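Local coordinates for protein GDP-6-deoxy-D-mannose reductase (Pseudomonas aeruginosa, PDB 6X3B) that probably reduces GDP-4-dehydro-6-deoxy-D-mannose to GDP-rhamnose with NADPH, a step on the pathway to bacterial lipopolysaccharide O-antigen, at residues L258-A266 against I306-L314; S125-A133 against H140-R148. All blocks are in the same frame, centred on the assembly; numbering follows the deposited sequence.

Contact 1. Residues L258-A266 against I306-L314; sequences LIELLADIA and IKQSLRAIL
Leu310 pushes its isobutyl group between Leu258, Leu261, Leu262 and Ile265, a knob-into-hole fit between two helices of this extended short-chain dehydrogenase fold. The segment axes cross at -63° with a closest approach of 9.6 Å; the interlocking is shown by the four residues around each knob. The two methyls of Leu310 divide the work: CD1 lies 3.6 Å from Leu261 CD2, while CD2 rests against the branch of Leu262. The fit is mutual, because Ile265 is a knob as well, set among Lys307, Leu310, Arg311 and Leu314. With CG1 anti to its carbonyl carbon (chi1 -67°), Ile265 sends CD1 to 3.7 Å from Leu310 CB, and its other branch, CG2, faces Leu314 and the aliphatic start of Arg311. Lys307 takes part through its CG, 3.8 Å from Ile265 CD1, before its chain leads away. Where both segments begin, Leu258 CD2 reaches Ile306 CG1 at 3.6 Å. Helix 191-203 backs the buried side through Ile192 and Ile199, which touch Leu258 and Leu262. Side-chain contacts between the segments are apolar, with methyls also resting on backbone carbonyl oxygens. Further along, Leu314 CD1 comes to 3.5 Å from Leu262 O, which already accepts from Ala266 N.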
loop_
_atom_site.group_PDB
_atom_site.type_symbol
_atom_site.label_atom_id
_atom_site.label_comp_id
_atom_site.label_asym_id
_atom_site.label_seq_id
_atom_site.Cartn_x
_atom_site.Cartn_y
_atom_site.Cartn_z
ATOM N N LEU A 258 31.759 10.558 -4.304
ATOM C CA LEU A 258 31.458 10.206 -5.689
ATOM C C LEU A 258 31.762 11.363 -6.635
ATOM O O LEU A 258 32.323 11.152 -7.717
ATOM C CB LEU A 258 30.001 9.777 -5.826
ATOM C CG LEU A 258 29.633 8.509 -5.071
ATOM C CD1 LEU A 258 28.174 8.144 -5.286
ATOM C CD2 LEU A 258 30.534 7.406 -5.575
ATOM N N ILE A 259 31.396 12.593 -6.252
ATOM C CA ILE A 259 31.702 13.749 -7.100
ATOM C C ILE A 259 33.207 13.903 -7.279
ATOM O O ILE A 259 33.693 14.179 -8.385
ATOM C CB ILE A 259 31.078 15.031 -6.522
ATOM C CG1 ILE A 259 29.561 15.015 -6.685
ATOM C CG2 ILE A 259 31.647 16.273 -7.218
ATOM C CD1 ILE A 259 28.872 16.109 -5.853
ATOM N N GLU A 260 33.968 13.738 -6.193
ATOM C CA GLU A 260 35.420 13.805 -6.289
ATOM C C GLU A 260 35.970 12.722 -7.214
ATOM O O GLU A 260 36.889 12.981 -8.000
ATOM C CB GLU A 260 36.040 13.700 -4.897
ATOM C CG GLU A 260 35.914 15.016 -4.098
ATOM C CD GLU A 260 36.308 14.857 -2.648
ATOM O OE1 GLU A 260 37.356 15.417 -2.240
ATOM O OE2 GLU A 260 35.567 14.166 -1.913
ATOM N N LEU A 261 35.415 11.505 -7.144
ATOM C CA LEU A 261 35.874 10.442 -8.033
ATOM C C LEU A 261 35.515 10.737 -9.485
ATOM O O LEU A 261 36.287 10.415 -10.394
ATOM C CB LEU A 261 35.303 9.091 -7.588
ATOM C CG LEU A 261 35.758 7.847 -8.367
ATOM C CD1 LEU A 261 37.276 7.749 -8.373
ATOM C CD2 LEU A 261 35.145 6.567 -7.768
ATOM N N LEU A 262 34.359 11.359 -9.731
ATOM C CA LEU A 262 34.035 11.784 -11.091
ATOM C C LEU A 262 35.076 12.770 -11.621
ATOM O O LEU A 262 35.576 12.618 -12.738
ATOM C CB LEU A 262 32.641 12.409 -11.137
ATOM C CG LEU A 262 31.416 11.495 -11.246
ATOM C CD1 LEU A 262 30.160 12.339 -10.992
ATOM C CD2 LEU A 262 31.330 10.816 -12.599
ATOM N N ALA A 263 35.393 13.806 -10.836
ATOM C CA ALA A 263 36.419 14.769 -11.228
ATOM C C ALA A 263 37.750 14.083 -11.497
ATOM O O ALA A 263 38.431 14.398 -12.481
ATOM C CB ALA A 263 36.583 15.836 -10.142
ATOM N N ASP A 264 38.137 13.142 -10.633
ATOM C CA ASP A 264 39.389 12.417 -10.824
ATOM C C ASP A 264 39.371 11.633 -12.133
ATOM O O ASP A 264 40.330 11.681 -12.916
ATOM C CB ASP A 264 39.638 11.487 -9.628
ATOM C CG ASP A 264 41.056 10.939 -9.595
ATOM O OD1 ASP A 264 41.940 11.521 -10.258
ATOM O OD2 ASP A 264 41.291 9.918 -8.911
ATOM N N ILE A 265 38.280 10.911 -12.393
ATOM C CA ILE A 265 38.177 10.152 -13.639
ATOM C C ILE A 265 38.249 11.087 -14.839
ATOM O O ILE A 265 38.859 10.764 -15.868
ATOM C CB ILE A 265 36.886 9.319 -13.647
ATOM C CG1 ILE A 265 36.957 8.222 -12.576
ATOM C CG2 ILE A 265 36.631 8.679 -15.038
ATOM C CD1 ILE A 265 35.576 7.659 -12.183
ATOM N N ALA A 266 37.633 12.263 -14.726
ATOM C CA ALA A 266 37.560 13.202 -15.838
ATOM C C ALA A 266 38.844 13.994 -16.040
ATOM O O ALA A 266 38.967 14.687 -17.057
ATOM C CB ALA A 266 36.396 14.163 -15.616
ATOM N N ILE A 306 32.234 0.933 -8.614
ATOM C CA ILE A 306 31.742 2.303 -8.695
ATOM C C ILE A 306 32.558 3.103 -9.706
ATOM O O ILE A 306 32.004 3.861 -10.510
ATOM C CB ILE A 306 31.732 2.953 -7.293
ATOM C CG1 ILE A 306 31.186 4.380 -7.363
ATOM C CG2 ILE A 306 33.117 2.944 -6.668
ATOM C CD1 ILE A 306 29.913 4.500 -8.152
ATOM N N LYS A 307 33.879 2.919 -9.722
ATOM C CA LYS A 307 34.692 3.646 -10.689
ATOM C C LYS A 307 34.250 3.334 -12.110
ATOM O O LYS A 307 34.066 4.241 -12.918
ATOM C CB LYS A 307 36.173 3.330 -10.494
ATOM C CG LYS A 307 37.083 4.362 -11.119
ATOM C CD LYS A 307 38.517 4.204 -10.662
ATOM C CE LYS A 307 39.299 3.325 -11.616
ATOM N NZ LYS A 307 40.771 3.434 -11.371
ATOM N N GLN A 308 34.036 2.051 -12.431
ATOM C CA GLN A 308 33.555 1.744 -13.776
ATOM C C GLN A 308 32.202 2.403 -14.044
ATOM O O GLN A 308 31.958 2.903 -15.152
ATOM C CB GLN A 308 33.466 0.232 -14.007
ATOM C CG GLN A 308 32.874 -0.089 -15.367
ATOM C CD GLN A 308 33.076 -1.530 -15.799
ATOM O OE1 GLN A 308 33.676 -2.334 -15.083
ATOM N NE2 GLN A 308 32.582 -1.856 -16.987
ATOM N N SER A 309 31.303 2.403 -13.048
ATOM C CA SER A 309 29.991 3.016 -13.240
ATOM C C SER A 309 30.111 4.500 -13.533
ATOM O O SER A 309 29.397 5.034 -14.385
ATOM C CB SER A 309 29.119 2.842 -11.991
ATOM O OG SER A 309 28.796 1.489 -11.784
ATOM N N LEU A 310 30.973 5.189 -12.795
ATOM C CA LEU A 310 31.121 6.628 -12.975
ATOM C C LEU A 310 31.813 6.957 -14.297
ATOM O O LEU A 310 31.460 7.933 -14.972
ATOM C CB LEU A 310 31.901 7.208 -11.796
ATOM C CG LEU A 310 31.203 7.150 -10.437
ATOM C CD1 LEU A 310 32.127 7.659 -9.345
ATOM C CD2 LEU A 310 29.911 7.969 -10.464
ATOM N N ARG A 311 32.820 6.169 -14.673
ATOM C CA ARG A 311 33.453 6.392 -15.969
ATOM C C ARG A 311 32.445 6.224 -17.091
ATOM O O ARG A 311 32.428 7.007 -18.051
ATOM C CB ARG A 311 34.626 5.429 -16.158
ATOM C CG ARG A 311 35.508 5.780 -17.360
ATOM C CD ARG A 311 36.766 4.938 -17.379
ATOM N NE ARG A 311 36.452 3.541 -17.114
ATOM C CZ ARG A 311 36.897 2.852 -16.068
ATOM N NH1 ARG A 311 37.709 3.423 -15.192
ATOM N NH2 ARG A 311 36.551 1.580 -15.934
ATOM N N ALA A 312 31.571 5.225 -16.966
ATOM C CA ALA A 312 30.590 4.960 -18.008
ATOM C C ALA A 312 29.668 6.158 -18.200
ATOM O O ALA A 312 29.403 6.565 -19.340
ATOM C CB ALA A 312 29.806 3.677 -17.675
ATOM N N ILE A 313 29.208 6.781 -17.106
ATOM C CA ILE A 313 28.306 7.916 -17.309
ATOM C C ILE A 313 29.057 9.142 -17.832
ATOM O O ILE A 313 28.489 9.940 -18.589
ATOM C CB ILE A 313 27.483 8.257 -16.044
ATOM C CG1 ILE A 313 28.364 8.675 -14.867
ATOM C CG2 ILE A 313 26.575 7.100 -15.667
ATOM C CD1 ILE A 313 27.546 9.185 -13.657
ATOM N N LEU A 314 30.332 9.320 -17.465
ATOM C CA LEU A 314 31.104 10.424 -18.035
ATOM C C LEU A 314 31.325 10.224 -19.530
ATOM O O LEU A 314 31.161 11.161 -20.319
ATOM C CB LEU A 314 32.446 10.581 -17.326
ATOM C CG LEU A 314 32.457 11.297 -15.985
ATOM C CD1 LEU A 314 33.813 11.043 -15.321
ATOM C CD2 LEU A 314 32.178 12.815 -16.125
#

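Contact 2. Residues S125-A133 against H140-R148; sequences SGDVYGQVA and HEELIPHPR. With NDP (NADPH dihydro-nicotinamide-adenine-dinucleotide phosphate), chain E.
Leu143 and Val132 meet tip to tip, CD2 to CG2 at 3.6 Å, as the apolar centre of a loop folded back on itself between strand 119-123 and helix 150-169 of the Rossmann-type fold. Leu143 is directed there with CG anti to its backbone N (chi1 -177°), just after the type I turn His140-Leu143. Alongside, Tyr129 receives Leu143 O at its ring edge, 3.7 Å from CE1; its hydroxyl is hydrogen-bonded to Asn246 and Arg177. Pro145 CB presses on Val128 O at 3.2 Å. Further out, His146 N donates to Tyr129 O over 3.0 Å, the donor lying well above the carbonyl plane. Water 2 also donates to Tyr129 O and ties it to Ile144 O. Gly130, at phi 74°, lets the two segments come together: its CA makes a CA-H...O approach to His146 O at 3.4 Å. Near the cofactor, Ser125 OG accepts from Asp127 N in an ST turn, while Ser125 CB lies 3.7 Å from NADPH C6N. At the polar edge the Gln131 amide stacks on the Arg148 guanidinium, their planes 23° apart. Water 3, in the guanidinium plane, accepts from Gln131 N, donates to His146 O and accepts from Arg148 NH1 at 2.9 Å.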
loop_
_atom_site.group_PDB
_atom_site.type_symbol
_atom_site.label_atom_id
_atom_site.label_comp_id
_atom_site.label_asym_id
_atom_site.label_seq_id
_atom_site.Cartn_x
_atom_site.Cartn_y
_atom_site.Cartn_z
ATOM N N SER A 125 10.586 0.279 -5.336
ATOM C CA SER A 125 11.671 1.220 -5.080
ATOM C C SER A 125 12.055 1.161 -3.612
ATOM O O SER A 125 11.185 1.016 -2.756
ATOM C CB SER A 125 11.270 2.655 -5.432
ATOM O OG SER A 125 12.235 3.562 -4.922
ATOM N N GLY A 126 13.354 1.275 -3.331
ATOM C CA GLY A 126 13.788 1.425 -1.949
ATOM C C GLY A 126 13.266 2.689 -1.294
ATOM O O GLY A 126 13.392 2.838 -0.075
ATOM N N ASP A 127 12.678 3.594 -2.081
ATOM C CA ASP A 127 12.086 4.811 -1.545
ATOM C C ASP A 127 10.840 4.520 -0.713
ATOM O O ASP A 127 10.426 5.383 0.060
ATOM C CB ASP A 127 11.773 5.780 -2.711
ATOM C CG ASP A 127 11.518 7.211 -2.251
ATOM O OD1 ASP A 127 12.237 7.709 -1.349
ATOM O OD2 ASP A 127 10.607 7.863 -2.814
ATOM N N VAL A 128 10.243 3.323 -0.826
ATOM C CA VAL A 128 9.067 3.047 0.006
ATOM C C VAL A 128 9.401 3.057 1.490
ATOM O O VAL A 128 8.508 3.282 2.317
ATOM C CB VAL A 128 8.405 1.704 -0.362
ATOM C CG1 VAL A 128 7.914 1.706 -1.810
ATOM C CG2 VAL A 128 9.380 0.547 -0.101
ATOM N N TYR A 129 10.662 2.810 1.866
ATOM C CA TYR A 129 10.949 2.694 3.294
ATOM C C TYR A 129 10.793 4.023 4.029
ATOM O O TYR A 129 10.432 4.023 5.212
ATOM C CB TYR A 129 12.350 2.126 3.526
ATOM C CG TYR A 129 12.469 0.657 3.183
ATOM C CD1 TYR A 129 11.910 -0.325 4.001
ATOM C CD2 TYR A 129 13.146 0.253 2.037
ATOM C CE1 TYR A 129 12.031 -1.677 3.685
ATOM C CE2 TYR A 129 13.257 -1.090 1.706
ATOM C CZ TYR A 129 12.704 -2.045 2.534
ATOM O OH TYR A 129 12.813 -3.369 2.202
ATOM N N GLY A 130 11.051 5.155 3.366
ATOM C CA GLY A 130 10.958 6.425 4.071
ATOM C C GLY A 130 12.121 6.651 5.031
ATOM O O GLY A 130 13.260 6.261 4.783
ATOM N N GLN A 131 11.825 7.309 6.150
ATOM C CA GLN A 131 12.858 7.667 7.112
ATOM C C GLN A 131 13.235 6.437 7.920
ATOM O O GLN A 131 12.365 5.758 8.474
ATOM C CB GLN A 131 12.360 8.785 8.037
ATOM C CG GLN A 131 13.461 9.588 8.701
ATOM C CD GLN A 131 13.027 11.012 8.984
ATOM O OE1 GLN A 131 12.334 11.263 9.959
ATOM N NE2 GLN A 131 13.421 11.948 8.117
ATOM N N VAL A 132 14.521 6.123 7.960
ATOM C CA VAL A 132 14.997 4.950 8.683
ATOM C C VAL A 132 16.083 5.405 9.648
ATOM O O VAL A 132 16.991 6.149 9.260
ATOM C CB VAL A 132 15.519 3.857 7.731
ATOM C CG1 VAL A 132 16.164 2.746 8.519
ATOM C CG2 VAL A 132 14.380 3.288 6.890
ATOM N N ALA A 133 15.970 4.996 10.908
ATOM C CA ALA A 133 16.969 5.377 11.897
ATOM C C ALA A 133 18.294 4.696 11.586
ATOM O O ALA A 133 18.328 3.552 11.126
ATOM C CB ALA A 133 16.502 5.010 13.311
ATOM N N HIS A 140 16.380 -3.867 5.948
ATOM C CA HIS A 140 15.997 -5.213 5.558
ATOM C C HIS A 140 14.498 -5.248 5.286
ATOM O O HIS A 140 13.746 -4.349 5.686
ATOM C CB HIS A 140 16.376 -6.227 6.637
ATOM C CG HIS A 140 15.771 -5.922 7.967
ATOM N ND1 HIS A 140 14.640 -6.557 8.431
ATOM C CD2 HIS A 140 16.114 -5.020 8.918
ATOM C CE1 HIS A 140 14.322 -6.070 9.619
ATOM N NE2 HIS A 140 15.199 -5.135 9.935
ATOM N N GLU A 141 14.059 -6.311 4.606
ATOM C CA GLU A 141 12.694 -6.367 4.096
ATOM C C GLU A 141 11.640 -6.512 5.193
ATOM O O GLU A 141 10.446 -6.390 4.900
ATOM C CB GLU A 141 12.563 -7.520 3.100
ATOM C CG GLU A 141 13.346 -7.307 1.797
ATOM C CD GLU A 141 14.802 -7.730 1.890
ATOM O OE1 GLU A 141 15.330 -7.906 3.013
ATOM O OE2 GLU A 141 15.434 -7.868 0.815
ATOM N N GLU A 142 12.033 -6.769 6.432
ATOM C CA GLU A 142 11.065 -6.890 7.516
ATOM C C GLU A 142 10.817 -5.558 8.208
ATOM O O GLU A 142 10.021 -5.490 9.154
ATOM C CB GLU A 142 11.538 -7.939 8.533
ATOM C CG GLU A 142 11.484 -9.349 7.994
ATOM C CD GLU A 142 10.095 -9.718 7.509
ATOM O OE1 GLU A 142 9.123 -9.446 8.245
ATOM O OE2 GLU A 142 9.972 -10.267 6.387
ATOM N N LEU A 143 11.481 -4.506 7.763
ATOM C CA LEU A 143 11.253 -3.184 8.318
ATOM C C LEU A 143 9.972 -2.621 7.716
ATOM O O LEU A 143 9.776 -2.668 6.499
ATOM C CB LEU A 143 12.457 -2.292 8.033
ATOM C CG LEU A 143 12.468 -0.872 8.587
ATOM C CD1 LEU A 143 12.588 -0.888 10.117
ATOM C CD2 LEU A 143 13.617 -0.094 7.965
ATOM N N ILE A 144 9.076 -2.142 8.569
ATOM C CA ILE A 144 7.814 -1.601 8.061
ATOM C C ILE A 144 8.099 -0.318 7.288
ATOM O O ILE A 144 8.777 0.582 7.813
ATOM C CB ILE A 144 6.836 -1.349 9.207
ATOM C CG1 ILE A 144 6.331 -2.691 9.754
ATOM C CG2 ILE A 144 5.675 -0.469 8.726
ATOM C CD1 ILE A 144 5.439 -2.566 10.957
ATOM N N PRO A 145 7.630 -0.195 6.051
ATOM C CA PRO A 145 7.901 1.015 5.264
ATOM C C PRO A 145 6.975 2.167 5.638
ATOM O O PRO A 145 5.830 1.969 6.063
ATOM C CB PRO A 145 7.650 0.545 3.826
ATOM C CG PRO A 145 6.585 -0.488 3.974
ATOM C CD PRO A 145 6.855 -1.195 5.291
ATOM N N HIS A 146 7.495 3.394 5.489
ATOM C CA HIS A 146 6.744 4.615 5.827
ATOM C C HIS A 146 6.925 5.618 4.703
ATOM O O HIS A 146 7.673 6.596 4.842
ATOM C CB HIS A 146 7.211 5.209 7.159
ATOM C CG HIS A 146 6.977 4.306 8.327
ATOM N ND1 HIS A 146 5.723 4.109 8.869
ATOM C CD2 HIS A 146 7.822 3.512 9.028
ATOM C CE1 HIS A 146 5.808 3.238 9.863
ATOM N NE2 HIS A 146 7.070 2.857 9.977
ATOM N N PRO A 147 6.264 5.393 3.559
ATOM C CA PRO A 147 6.480 6.254 2.381
ATOM C C PRO A 147 6.204 7.708 2.691
ATOM O O PRO A 147 5.222 8.038 3.364
ATOM C CB PRO A 147 5.468 5.724 1.354
ATOM C CG PRO A 147 5.087 4.394 1.832
ATOM C CD PRO A 147 5.248 4.357 3.302
ATOM N N ARG A 148 7.045 8.586 2.126
ATOM C CA ARG A 148 6.997 10.007 2.441
ATOM C C ARG A 148 6.600 10.877 1.259
ATOM O O ARG A 148 6.559 12.107 1.398
ATOM C CB ARG A 148 8.353 10.477 2.975
ATOM C CG ARG A 148 8.803 9.738 4.215
ATOM C CD ARG A 148 10.206 10.176 4.610
ATOM N NE ARG A 148 10.200 11.533 5.148
ATOM C CZ ARG A 148 9.860 11.839 6.395
ATOM N NH1 ARG A 148 9.475 10.887 7.235
ATOM N NH2 ARG A 148 9.911 13.104 6.805
HETATM P PA NDP E . 11.559 6.084 -16.718
HETATM O O1A NDP E . 10.700 7.195 -16.217
HETATM O O2A NDP E . 12.880 6.422 -17.324
HETATM O O5B NDP E . 10.722 5.182 -17.743
HETATM C C5B NDP E . 9.304 5.000 -17.521
HETATM C C4B NDP E . 8.741 4.132 -18.618
HETATM O O4B NDP E . 7.324 3.925 -18.387
HETATM C C3B NDP E . 8.860 4.689 -20.045
HETATM O O3B NDP E . 9.216 3.664 -20.964
HETATM C C2B NDP E . 7.466 5.244 -20.309
HETATM O O2B NDP E . 7.171 5.217 -21.703
HETATM C C1B NDP E . 6.612 4.229 -19.562
HETATM N N9A NDP E . 5.291 4.724 -19.197
HETATM C C8A NDP E . 5.007 5.797 -18.391
HETATM N N7A NDP E . 3.724 6.011 -18.246
HETATM C C5A NDP E . 3.122 5.018 -19.005
HETATM C C6A NDP E . 1.776 4.703 -19.264
HETATM N N6A NDP E . 0.778 5.413 -18.744
HETATM N N1A NDP E . 1.511 3.647 -20.069
HETATM C C2A NDP E . 2.547 2.964 -20.571
HETATM N N3A NDP E . 3.851 3.164 -20.399
HETATM C C4A NDP E . 4.078 4.218 -19.598
HETATM O O3 NDP E . 11.807 5.044 -15.526
HETATM P PN NDP E . 13.142 4.295 -15.057
HETATM O O1N NDP E . 13.595 3.399 -16.160
HETATM O O2N NDP E . 14.097 5.312 -14.530
HETATM O O5D NDP E . 12.590 3.407 -13.843
HETATM C C5D NDP E . 12.203 2.036 -14.101
HETATM C C4D NDP E . 11.535 1.474 -12.871
HETATM O O4D NDP E . 12.480 1.489 -11.771
HETATM C C3D NDP E . 10.297 2.237 -12.379
HETATM O O3D NDP E . 9.300 1.345 -11.901
HETATM C C2D NDP E . 10.881 3.105 -11.266
HETATM O O2D NDP E . 9.916 3.487 -10.299
HETATM C C1D NDP E . 11.939 2.182 -10.673
HETATM N N1N NDP E . 13.036 2.932 -9.992
HETATM C C2N NDP E . 13.965 3.633 -10.713
HETATM C C3N NDP E . 15.060 4.198 -10.119
HETATM C C7N NDP E . 15.871 5.150 -10.911
HETATM O O7N NDP E . 16.816 5.741 -10.378
HETATM N N7N NDP E . 15.553 5.339 -12.183
HETATM C C4N NDP E . 15.374 3.823 -8.711
HETATM C C5N NDP E . 14.282 3.114 -8.025
HETATM C C6N NDP E . 13.128 2.931 -8.622
HETATM P P2B NDP E . 6.939 6.706 -22.284
HETATM O O1X NDP E . 6.635 6.527 -23.755
HETATM O O2X NDP E . 5.772 7.305 -21.528
HETATM O O3X NDP E . 8.224 7.474 -22.053
HETATM O O HOH W 1 9.523 7.758 1.012
HETATM O O HOH W 2 10.661 2.449 7.334
HETATM O O HOH W 3 9.032 8.031 6.727
#

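Following the chain from the N terminus, past the first strands of the main sheet, contact 2 forms after strand 119-123, where six residues separate the segments and the loop is short, closing before helix 150-169. Contact 1 opens much later, on helix 255-266, and spans 39 intervening residues, including strand 271-274 and helix 292-298, before helix 306-320 returns. The two closures therefore lie in series and neither nest nor cross. The centres of contact 1 and contact 2 are about 29 Å apart, and the nearest atoms of contact 1 and contact 2 about 16 Å apart. Contact 2 folds a loop beside the NADPH nicotinamide, whereas contact 1 joins two late helices. Strand 172-182 touches both regions, through Phe179 on Tyr129 and Ile182 on Ile306.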